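Local atomic coordinates of ABC transporter substrate-binding protein-branched chain amino acid transport (Streptococcus pneumoniae, PDB entry 4GNR), a protein that binds isoleucine between its two lobes and probably delivers branched-chain amino acids to a membrane ABC transporter for uptake. Residues K29-A34 with A284-S289; S77-P82 with A98-I103; V146-D151 with V201-Y206; P224-D229 with N247-S252. All blocks are in the same frame, centred on the assembly; numbering follows the deposited sequence.

The chain builds two lobes around the bound isoleucine, and contacts 1 and 2 lie on the other side of the chain's centre from contacts 3 and 4. Contact 1 opens early, on helix 21-40, and closes some 250 residues later on helix 281-297, so the other three are nested inside its loop. Contact 2 closes a short beta-alpha-beta loop in the parallel sheet and touches contact 1 through S289, which packs on V80 and I103. Contacts 3 and 4 then follow in series in the mixed sheet, adjoining where V202 N probably bonds to V226 O. Both end at the ligand, through Y205 and D229.

Contact 1 (K29-A34 with A284-S289)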
# COMPACT_ATOMS: atom_id res chain seq x y z
N LYS A 29 2.54 10.22 8.03
CA LYS A 29 3.68 11.12 7.81
C LYS A 29 3.64 11.76 6.42
O LYS A 29 3.90 12.97 6.28
CB LYS A 29 5.01 10.40 8.05
CG LYS A 29 5.27 10.12 9.54
CD LYS A 29 6.56 9.33 9.78
CE LYS A 29 6.72 8.92 11.24
NZ LYS A 29 7.82 7.95 11.42
N GLY A 30 3.37 10.96 5.39
CA GLY A 30 3.33 11.54 4.05
C GLY A 30 2.16 12.54 3.88
O GLY A 30 2.32 13.60 3.28
N ALA A 31 0.99 12.16 4.40
CA ALA A 31 -0.19 13.02 4.32
C ALA A 31 0.03 14.32 5.09
O ALA A 31 -0.32 15.40 4.61
CB ALA A 31 -1.41 12.26 4.82
N GLN A 32 0.57 14.21 6.29
CA GLN A 32 0.79 15.42 7.11
C GLN A 32 1.81 16.35 6.45
O GLN A 32 1.69 17.58 6.54
CB GLN A 32 1.21 15.05 8.53
CG GLN A 32 1.24 16.28 9.45
CD GLN A 32 -0.14 16.86 9.70
OE1 GLN A 32 -1.04 16.16 10.16
NE2 GLN A 32 -0.30 18.16 9.47
N LEU A 33 2.85 15.77 5.81
CA LEU A 33 3.84 16.59 5.10
C LEU A 33 3.13 17.41 4.01
O LEU A 33 3.38 18.61 3.86
CB LEU A 33 4.93 15.72 4.51
CG LEU A 33 6.02 16.44 3.72
CD1 LEU A 33 6.78 17.41 4.60
CD2 LEU A 33 6.93 15.42 3.04
N ALA A 34 2.27 16.76 3.23
CA ALA A 34 1.53 17.47 2.18
C ALA A 34 0.68 18.59 2.79
O ALA A 34 0.66 19.71 2.27
CB ALA A 34 0.68 16.50 1.39
N ALA A 284 4.56 8.07 0.03
CA ALA A 284 4.46 8.75 -1.27
C ALA A 284 3.01 8.75 -1.78
O ALA A 284 2.50 9.77 -2.23
CB ALA A 284 5.40 8.06 -2.26
N LEU A 285 2.35 7.59 -1.73
CA LEU A 285 0.95 7.51 -2.17
C LEU A 285 0.05 8.42 -1.34
O LEU A 285 -0.83 9.08 -1.89
CB LEU A 285 0.43 6.07 -2.11
CG LEU A 285 0.94 5.14 -3.22
CD1 LEU A 285 0.69 3.69 -2.84
CD2 LEU A 285 0.29 5.45 -4.58
N ALA A 286 0.27 8.48 -0.02
CA ALA A 286 -0.57 9.30 0.86
C ALA A 286 -0.37 10.80 0.59
O ALA A 286 -1.32 11.58 0.64
CB ALA A 286 -0.32 8.96 2.30
N TYR A 287 0.88 11.19 0.33
CA TYR A 287 1.21 12.57 -0.02
C TYR A 287 0.40 12.96 -1.28
O TYR A 287 -0.24 14.03 -1.34
CB TYR A 287 2.71 12.67 -0.23
CG TYR A 287 3.25 14.03 -0.57
CD1 TYR A 287 3.35 14.44 -1.88
CD2 TYR A 287 3.72 14.89 0.43
CE1 TYR A 287 3.92 15.68 -2.21
CE2 TYR A 287 4.30 16.12 0.12
CZ TYR A 287 4.40 16.50 -1.20
OH TYR A 287 4.98 17.68 -1.57
N ASP A 288 0.42 12.11 -2.30
CA ASP A 288 -0.37 12.36 -3.51
C ASP A 288 -1.87 12.40 -3.21
O ASP A 288 -2.58 13.24 -3.78
CB ASP A 288 -0.07 11.35 -4.61
CG ASP A 288 1.19 11.66 -5.40
OD1 ASP A 288 1.81 12.71 -5.20
OD2 ASP A 288 1.49 10.83 -6.30
N SER A 289 -2.37 11.51 -2.35
CA SER A 289 -3.80 11.52 -2.03
C SER A 289 -4.23 12.86 -1.43
O SER A 289 -5.31 13.36 -1.76
CB SER A 289 -4.19 10.37 -1.13
OG SER A 289 -4.28 9.11 -1.79
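Y287 packs against one turn of helix 21-40, touching G30, L33 and A34, and buries more surface than any other residue of this contact. Its ring carbon CD2 approaches G30 O at 3.4 Å, with that oxygen near the ring plane at the edge, and lies 3.6 Å from A34 CB. CG stands anti to the backbone N (chi1 -179°), which lays the ring against G30 and A34. Farther out, L33 CD2 meets Y287 CE2 at 4.0 Å, the two side chains crossing obliquely.

The helices come closest at G30, A31, A34 and A286, where small residues let the edge of the Y287 ring reach G30 O and A34 CB. The methyl contact beside it is wider, A31 CB to A286 CB measuring 4.3 Å; the CA atoms of A31 and Y287 come within 4.6 Å. The segment axes therefore approach to 7.0 Å, crossing at -37°. G30 O also accepts A34 N within its own helix. On the looser, partly exposed side, the phenol oxygen of Y287 is hydrogen-bonded to E37, while K29 turns from the interface to form a salt bridge with E277.

This is close helix-helix packing through glycine and alanine, joining the first helix of the periplasmic-binding-protein fold to a helix from late in the chain within one lobe.

Contact 2 (S77-P82 with A98-I103); sequences SAVVGP and AGVPLI
V79 N donates to P101 O at 2.9 Å, and V79 O accepts I103 N, so V79 is gripped through both backbone polar groups. The second bond is nearly straight, with an N-H...O angle of 165°. A third, from G81 N to I103 O, completes the parallel ladder. CA-H groups of A78, L102 and V80 approach these same acceptor oxygens, the closest being L102 CA to V79 O at 3.3 Å.

Beyond the backbone, V79 and L102 share one face of the sheet, V79 CG1 touching L102 CD1 at 3.8 Å. L102 CD2 also lies 3.4 Å from G81 O of the facing segment, a buried oxygen with no polar partner. On the other face V80 and I103 run side by side, their CG2 methyls 4.0 Å apart. At the start of the ladder, V100 CG1 fits against A78 CA at 3.6 Å; with this branch anti to the backbone N (chi1 174°), it reaches across to the other segment. P101 CD adds a contact to S77 O. At the far end the chain bends away after V80, and the peptide before P82 is cis.

This pair belongs to the unit of strand 78-80, helix 85-97 and strand 102-104, whose helix ends in a Schellman motif at G99. Helix 85-97 covers P82 and L102, whereas helix 281-297 covers V80 and I103. Strands 7-14 and 119-121 flank the pair, L102 bonding to Y118 just ahead of the latter.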
# COMPACT_ATOMS: atom_id res chain seq x y z
N SER A 77 -14.81 17.18 5.64
CA SER A 77 -15.25 17.26 4.23
C SER A 77 -14.72 16.15 3.33
O SER A 77 -15.26 15.96 2.23
CB SER A 77 -14.88 18.62 3.64
OG SER A 77 -15.57 19.66 4.31
N ALA A 78 -13.68 15.45 3.78
CA ALA A 78 -13.05 14.35 3.04
C ALA A 78 -12.25 13.53 4.04
O ALA A 78 -11.83 14.08 5.06
CB ALA A 78 -12.13 14.88 1.95
N VAL A 79 -12.03 12.26 3.72
CA VAL A 79 -11.24 11.38 4.58
C VAL A 79 -10.12 10.75 3.72
O VAL A 79 -10.37 10.31 2.61
CB VAL A 79 -12.10 10.25 5.18
CG1 VAL A 79 -11.25 9.27 6.00
CG2 VAL A 79 -13.22 10.83 6.06
N VAL A 80 -8.91 10.75 4.29
CA VAL A 80 -7.74 10.08 3.69
C VAL A 80 -7.43 8.88 4.59
O VAL A 80 -7.28 9.03 5.81
CB VAL A 80 -6.54 11.01 3.55
CG1 VAL A 80 -5.41 10.29 2.82
CG2 VAL A 80 -6.92 12.28 2.82
N GLY A 81 -7.27 7.70 3.97
CA GLY A 81 -7.12 6.45 4.69
C GLY A 81 -8.49 5.80 4.86
O GLY A 81 -9.51 6.47 4.74
N PRO A 82 -8.52 4.51 5.24
CA PRO A 82 -7.39 3.68 5.64
C PRO A 82 -6.39 3.27 4.58
O PRO A 82 -6.60 3.45 3.38
CB PRO A 82 -8.07 2.41 6.21
CG PRO A 82 -9.45 2.88 6.63
CD PRO A 82 -9.81 3.86 5.57
N ALA A 98 -22.82 9.78 4.85
CA ALA A 98 -22.66 11.23 5.09
C ALA A 98 -22.32 12.00 3.82
O ALA A 98 -22.16 13.22 3.87
CB ALA A 98 -21.60 11.49 6.14
N GLY A 99 -22.18 11.30 2.70
CA GLY A 99 -21.83 11.96 1.43
C GLY A 99 -20.43 12.59 1.44
O GLY A 99 -20.21 13.64 0.82
N VAL A 100 -19.49 11.93 2.12
CA VAL A 100 -18.11 12.40 2.24
C VAL A 100 -17.18 11.47 1.45
O VAL A 100 -17.17 10.28 1.69
CB VAL A 100 -17.70 12.46 3.74
CG1 VAL A 100 -16.22 12.81 3.86
CG2 VAL A 100 -18.56 13.46 4.49
N PRO A 101 -16.38 12.02 0.53
CA PRO A 101 -15.46 11.15 -0.19
C PRO A 101 -14.33 10.66 0.71
O PRO A 101 -13.78 11.41 1.53
CB PRO A 101 -14.93 12.06 -1.32
CG PRO A 101 -15.01 13.45 -0.74
CD PRO A 101 -16.25 13.44 0.13
N LEU A 102 -13.95 9.41 0.48
CA LEU A 102 -12.87 8.75 1.18
C LEU A 102 -11.90 8.23 0.13
O LEU A 102 -12.32 7.55 -0.82
CB LEU A 102 -13.42 7.63 2.07
CG LEU A 102 -12.40 6.90 2.97
CD1 LEU A 102 -13.06 6.43 4.27
CD2 LEU A 102 -11.69 5.77 2.26
N ILE A 103 -10.62 8.58 0.29
CA ILE A 103 -9.59 8.10 -0.60
C ILE A 103 -8.62 7.24 0.18
O ILE A 103 -8.01 7.69 1.17
CB ILE A 103 -8.86 9.24 -1.38
CG1 ILE A 103 -7.81 8.66 -2.33
CG2 ILE A 103 -8.26 10.31 -0.45
CD1 ILE A 103 -7.34 9.65 -3.38

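Contact 3 (V146-D151 with V201-Y206); sequences VVLYTD and VVPGYY. With ILE (isoleucine), chain B.
The isoleucine pocket is reached here from the ends of strand 145-151 and the loop that follows strand 199-201, where Y205 and D151 are joined through a water. That water donates to D151 OD2 and accepts from Y205 N, both at 2.8 Å. Y205 OH in turn donates to the ligand carboxylate oxygen O at 2.6 Å, with this oxygen in the plane of the phenol ring at its edge. With CG beside the backbone N (chi1 -62°), the ring is directed toward the ligand; Y156 stacks on it.

Behind the site, V201 N bonds to V147 O and V201 O receives Y149 N. The register continues with D151 N to P203 O at 3.2 Å, although P203 has no N-H to extend the ladder. Its CD instead presses on Y149 O at 3.2 Å and on T150 OG1. Alongside, L148 CD1 meets V201 CG1 at 3.7 Å and also reaches the proline ring. The other carboxylate oxygen of D151, OD1, accepts A153 N.

Y205 occupies the N-cap position of helix 206-218, so one short turn both begins a helix and places a ligand donor. The phenol hydrogen bond probably stabilises the negative charge of the ligand carboxylate, while D151 and the water probably help to position the Y205 backbone as a second shell.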
# COMPACT_ATOMS: atom_id res chain seq x y z
N VAL A 146 7.87 -23.37 -8.01
CA VAL A 146 7.79 -22.41 -6.91
C VAL A 146 6.98 -22.99 -5.76
O VAL A 146 6.21 -23.94 -5.91
CB VAL A 146 7.08 -21.08 -7.29
CG1 VAL A 146 7.81 -20.39 -8.43
CG2 VAL A 146 5.61 -21.32 -7.60
N VAL A 147 7.23 -22.40 -4.60
CA VAL A 147 6.45 -22.60 -3.42
C VAL A 147 5.55 -21.33 -3.30
O VAL A 147 6.01 -20.23 -3.48
CB VAL A 147 7.28 -22.71 -2.13
CG1 VAL A 147 6.40 -22.69 -0.89
CG2 VAL A 147 8.15 -23.95 -2.15
N LEU A 148 4.28 -21.52 -2.98
CA LEU A 148 3.30 -20.43 -2.74
C LEU A 148 2.95 -20.56 -1.24
O LEU A 148 2.51 -21.64 -0.80
CB LEU A 148 2.08 -20.55 -3.65
CG LEU A 148 1.02 -19.45 -3.54
CD1 LEU A 148 1.62 -18.04 -3.77
CD2 LEU A 148 -0.12 -19.73 -4.53
N TYR A 149 3.12 -19.47 -0.48
CA TYR A 149 2.94 -19.47 1.01
C TYR A 149 2.15 -18.22 1.33
O TYR A 149 2.67 -17.13 1.27
CB TYR A 149 4.32 -19.56 1.63
CG TYR A 149 4.39 -19.81 3.13
CD1 TYR A 149 3.50 -20.65 3.76
CD2 TYR A 149 5.47 -19.38 3.85
CE1 TYR A 149 3.64 -20.95 5.14
CE2 TYR A 149 5.63 -19.68 5.21
CZ TYR A 149 4.71 -20.46 5.84
OH TYR A 149 4.86 -20.78 7.17
N THR A 150 0.89 -18.41 1.72
CA THR A 150 -0.04 -17.30 1.82
C THR A 150 -0.75 -17.11 3.14
O THR A 150 -1.06 -18.09 3.84
CB THR A 150 -1.18 -17.58 0.72
OG1 THR A 150 -0.58 -17.82 -0.56
CG2 THR A 150 -2.20 -16.49 0.60
N ASP A 151 -1.03 -15.84 3.47
CA ASP A 151 -1.78 -15.47 4.69
C ASP A 151 -3.23 -15.86 4.39
O ASP A 151 -3.96 -15.13 3.73
CB ASP A 151 -1.67 -13.97 4.96
CG ASP A 151 -2.42 -13.51 6.21
OD1 ASP A 151 -3.13 -14.34 6.85
OD2 ASP A 151 -2.28 -12.28 6.52
N VAL A 201 6.92 -17.55 -3.21
CA VAL A 201 6.02 -16.39 -3.36
C VAL A 201 5.21 -16.31 -2.06
O VAL A 201 4.56 -17.28 -1.70
CB VAL A 201 5.12 -16.54 -4.59
CG1 VAL A 201 4.11 -15.42 -4.65
CG2 VAL A 201 5.97 -16.54 -5.87
N VAL A 202 5.27 -15.15 -1.39
CA VAL A 202 4.65 -14.96 -0.08
C VAL A 202 3.71 -13.75 -0.04
O VAL A 202 4.11 -12.65 0.32
CB VAL A 202 5.73 -14.80 1.04
CG1 VAL A 202 5.08 -14.71 2.44
CG2 VAL A 202 6.75 -15.97 1.00
N PRO A 203 2.44 -13.95 -0.40
CA PRO A 203 1.44 -12.90 -0.28
C PRO A 203 1.11 -12.73 1.22
O PRO A 203 0.66 -13.66 1.89
CB PRO A 203 0.25 -13.43 -1.08
CG PRO A 203 0.81 -14.49 -1.96
CD PRO A 203 1.89 -15.12 -1.11
N GLY A 204 1.29 -11.52 1.71
CA GLY A 204 1.08 -11.21 3.11
C GLY A 204 1.68 -9.87 3.49
O GLY A 204 2.28 -9.16 2.66
N TYR A 205 1.46 -9.54 4.75
CA TYR A 205 1.90 -8.29 5.38
C TYR A 205 3.26 -8.45 6.08
O TYR A 205 3.72 -9.56 6.32
CB TYR A 205 0.84 -7.74 6.30
CG TYR A 205 -0.47 -7.37 5.62
CD1 TYR A 205 -0.51 -6.52 4.53
CD2 TYR A 205 -1.68 -7.81 6.12
CE1 TYR A 205 -1.72 -6.13 3.97
CE2 TYR A 205 -2.90 -7.40 5.56
CZ TYR A 205 -2.90 -6.56 4.49
OH TYR A 205 -4.12 -6.17 3.96
N TYR A 206 3.85 -7.31 6.46
CA TYR A 206 5.22 -7.31 6.93
C TYR A 206 5.49 -8.09 8.20
O TYR A 206 6.57 -8.65 8.33
CB TYR A 206 5.77 -5.86 7.09
CG TYR A 206 5.11 -5.06 8.20
CD1 TYR A 206 5.58 -5.09 9.50
CD2 TYR A 206 4.01 -4.28 7.96
CE1 TYR A 206 4.99 -4.36 10.53
CE2 TYR A 206 3.40 -3.55 8.98
CZ TYR A 206 3.89 -3.60 10.26
OH TYR A 206 3.28 -2.82 11.22
N ILE B . -2.23 -3.10 -0.51
CA ILE B . -2.40 -3.62 0.87
C ILE B . -3.89 -3.66 1.22
O ILE B . -4.22 -4.10 2.34
CB ILE B . -1.45 -2.94 1.91
CG1 ILE B . -1.47 -1.44 1.76
CG2 ILE B . 0.10 -3.42 1.84
CD1 ILE B . -0.63 -0.75 2.81
OXT ILE B . -4.69 -3.29 0.34
O HOH W 1 0.41 -11.47 6.56

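Contact 4 (P224-D229 with N247-S252). With ILE (isoleucine), chain B.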
# COMPACT_ATOMS: atom_id res chain seq x y z
N PRO A 224 15.17 -17.07 -3.96
CA PRO A 224 14.37 -15.85 -3.93
C PRO A 224 13.04 -15.99 -3.19
O PRO A 224 12.35 -16.99 -3.34
CB PRO A 224 14.12 -15.58 -5.42
CG PRO A 224 15.37 -16.11 -6.09
CD PRO A 224 15.66 -17.38 -5.31
N ILE A 225 12.74 -14.96 -2.40
CA ILE A 225 11.44 -14.80 -1.69
C ILE A 225 10.83 -13.55 -2.35
O ILE A 225 11.47 -12.50 -2.36
CB ILE A 225 11.56 -14.72 -0.19
CG1 ILE A 225 12.09 -16.08 0.33
CG2 ILE A 225 10.19 -14.40 0.44
CD1 ILE A 225 12.40 -16.07 1.80
N VAL A 226 9.62 -13.69 -2.89
CA VAL A 226 8.97 -12.64 -3.67
C VAL A 226 7.64 -12.27 -3.06
O VAL A 226 6.82 -13.14 -2.75
CB VAL A 226 8.77 -13.16 -5.11
CG1 VAL A 226 8.23 -12.05 -6.03
CG2 VAL A 226 10.06 -13.73 -5.69
N GLY A 227 7.42 -10.97 -2.92
CA GLY A 227 6.21 -10.47 -2.31
C GLY A 227 5.52 -9.40 -3.09
O GLY A 227 6.01 -8.86 -4.09
N GLY A 228 4.28 -9.13 -2.64
CA GLY A 228 3.52 -8.01 -3.14
C GLY A 228 3.91 -6.74 -2.36
O GLY A 228 4.92 -6.67 -1.65
N ASP A 229 3.04 -5.74 -2.48
CA ASP A 229 3.32 -4.43 -1.88
C ASP A 229 3.43 -4.47 -0.36
O ASP A 229 3.98 -3.55 0.24
CB ASP A 229 2.36 -3.35 -2.37
CG ASP A 229 0.90 -3.51 -1.90
OD1 ASP A 229 0.39 -4.66 -1.82
OD2 ASP A 229 0.24 -2.45 -1.67
N ASN A 247 18.19 -11.63 -1.45
CA ASN A 247 17.49 -12.39 -2.49
C ASN A 247 15.96 -12.21 -2.28
O ASN A 247 15.17 -13.16 -2.37
CB ASN A 247 17.93 -13.84 -2.48
CG ASN A 247 18.08 -14.41 -3.88
OD1 ASN A 247 18.06 -13.67 -4.87
ND2 ASN A 247 18.31 -15.71 -3.97
N ILE A 248 15.58 -10.98 -1.98
CA ILE A 248 14.19 -10.57 -1.78
C ILE A 248 13.76 -9.68 -2.96
O ILE A 248 14.51 -8.82 -3.40
CB ILE A 248 13.99 -9.77 -0.46
CG1 ILE A 248 14.56 -10.49 0.76
CG2 ILE A 248 12.54 -9.40 -0.25
CD1 ILE A 248 14.01 -11.86 1.03
N TYR A 249 12.56 -9.93 -3.46
CA TYR A 249 11.99 -9.17 -4.57
C TYR A 249 10.58 -8.80 -4.20
O TYR A 249 9.87 -9.64 -3.65
CB TYR A 249 11.99 -10.00 -5.86
CG TYR A 249 13.37 -10.43 -6.27
CD1 TYR A 249 13.96 -11.56 -5.71
CD2 TYR A 249 14.10 -9.70 -7.19
CE1 TYR A 249 15.24 -11.95 -6.03
CE2 TYR A 249 15.38 -10.09 -7.56
CZ TYR A 249 15.95 -11.22 -6.97
OH TYR A 249 17.23 -11.62 -7.31
N PHE A 250 10.15 -7.57 -4.48
CA PHE A 250 8.76 -7.21 -4.16
C PHE A 250 8.28 -6.02 -4.98
O PHE A 250 9.05 -5.19 -5.46
CB PHE A 250 8.55 -6.92 -2.65
CG PHE A 250 9.45 -5.84 -2.10
CD1 PHE A 250 10.69 -6.17 -1.58
CD2 PHE A 250 9.06 -4.51 -2.07
CE1 PHE A 250 11.52 -5.20 -1.06
CE2 PHE A 250 9.90 -3.53 -1.56
CZ PHE A 250 11.13 -3.89 -1.05
N ILE A 251 6.96 -5.95 -5.11
CA ILE A 251 6.32 -4.89 -5.85
C ILE A 251 6.25 -3.60 -5.04
O ILE A 251 5.94 -3.61 -3.84
CB ILE A 251 4.88 -5.29 -6.25
CG1 ILE A 251 4.96 -6.48 -7.20
CG2 ILE A 251 4.13 -4.12 -6.88
CD1 ILE A 251 3.65 -6.97 -7.71
N SER A 252 6.52 -2.48 -5.72
CA SER A 252 6.40 -1.17 -5.11
C SER A 252 5.79 -0.21 -6.12
O SER A 252 5.87 -0.38 -7.32
CB SER A 252 7.74 -0.63 -4.64
OG SER A 252 7.58 0.60 -3.98
N ILE B . -2.23 -3.10 -0.51
CA ILE B . -2.40 -3.62 0.87
C ILE B . -3.89 -3.66 1.22
O ILE B . -4.22 -4.10 2.34
CB ILE B . -1.45 -2.94 1.91
CG1 ILE B . -1.47 -1.44 1.76
CG2 ILE B . 0.10 -3.42 1.84
CD1 ILE B . -0.63 -0.75 2.81
OXT ILE B . -4.69 -3.29 0.34
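Two parallel strands of the mixed sheet pair here, I225 to G227 against I248 to F250, and the first runs on to D229 in the ligand pocket. Four backbone hydrogen bonds join them: I225 N to N247 O, Y249 N to I225 O, G227 N to Y249 O and I251 N to G227 O. The last is longest, at 3.2 Å.

At the entry, P224 and N247 lie side by side, with P224 CD 3.4 Å from N247 ND2, whose bonding partner is D222 O. P224 CB also meets Y249 CE1 at 3.8 Å, and V226 CG2 packs against the CB of that tyrosine. On the other face I248 CD1 reaches I225 CB at 4.0 Å. G227 brings its backbone close to F250, whose CB is 3.5 Å from G227 O.

Past G228, D229 CA rests 3.4 Å from I251 O. D229 CG lies between the backbone N and the carbonyl carbon (chi1 68°), which sends the carboxylate to the ligand and away from the second strand. The D229 carboxylate takes up the ligand ammonium group, OD2 to isoleucine N at 2.8 Å and OD1 only weakly; Y156 OH also bonds to OD1.

Helix 234-240 connects the strands in a beta-alpha-beta crossover. Helix 206-218 packs over I225 and I248, helix 126-139 over V226 and I251. Strand 199-201, running on into V202, flanks V226; antiparallel strand 335-341 flanks 248-252.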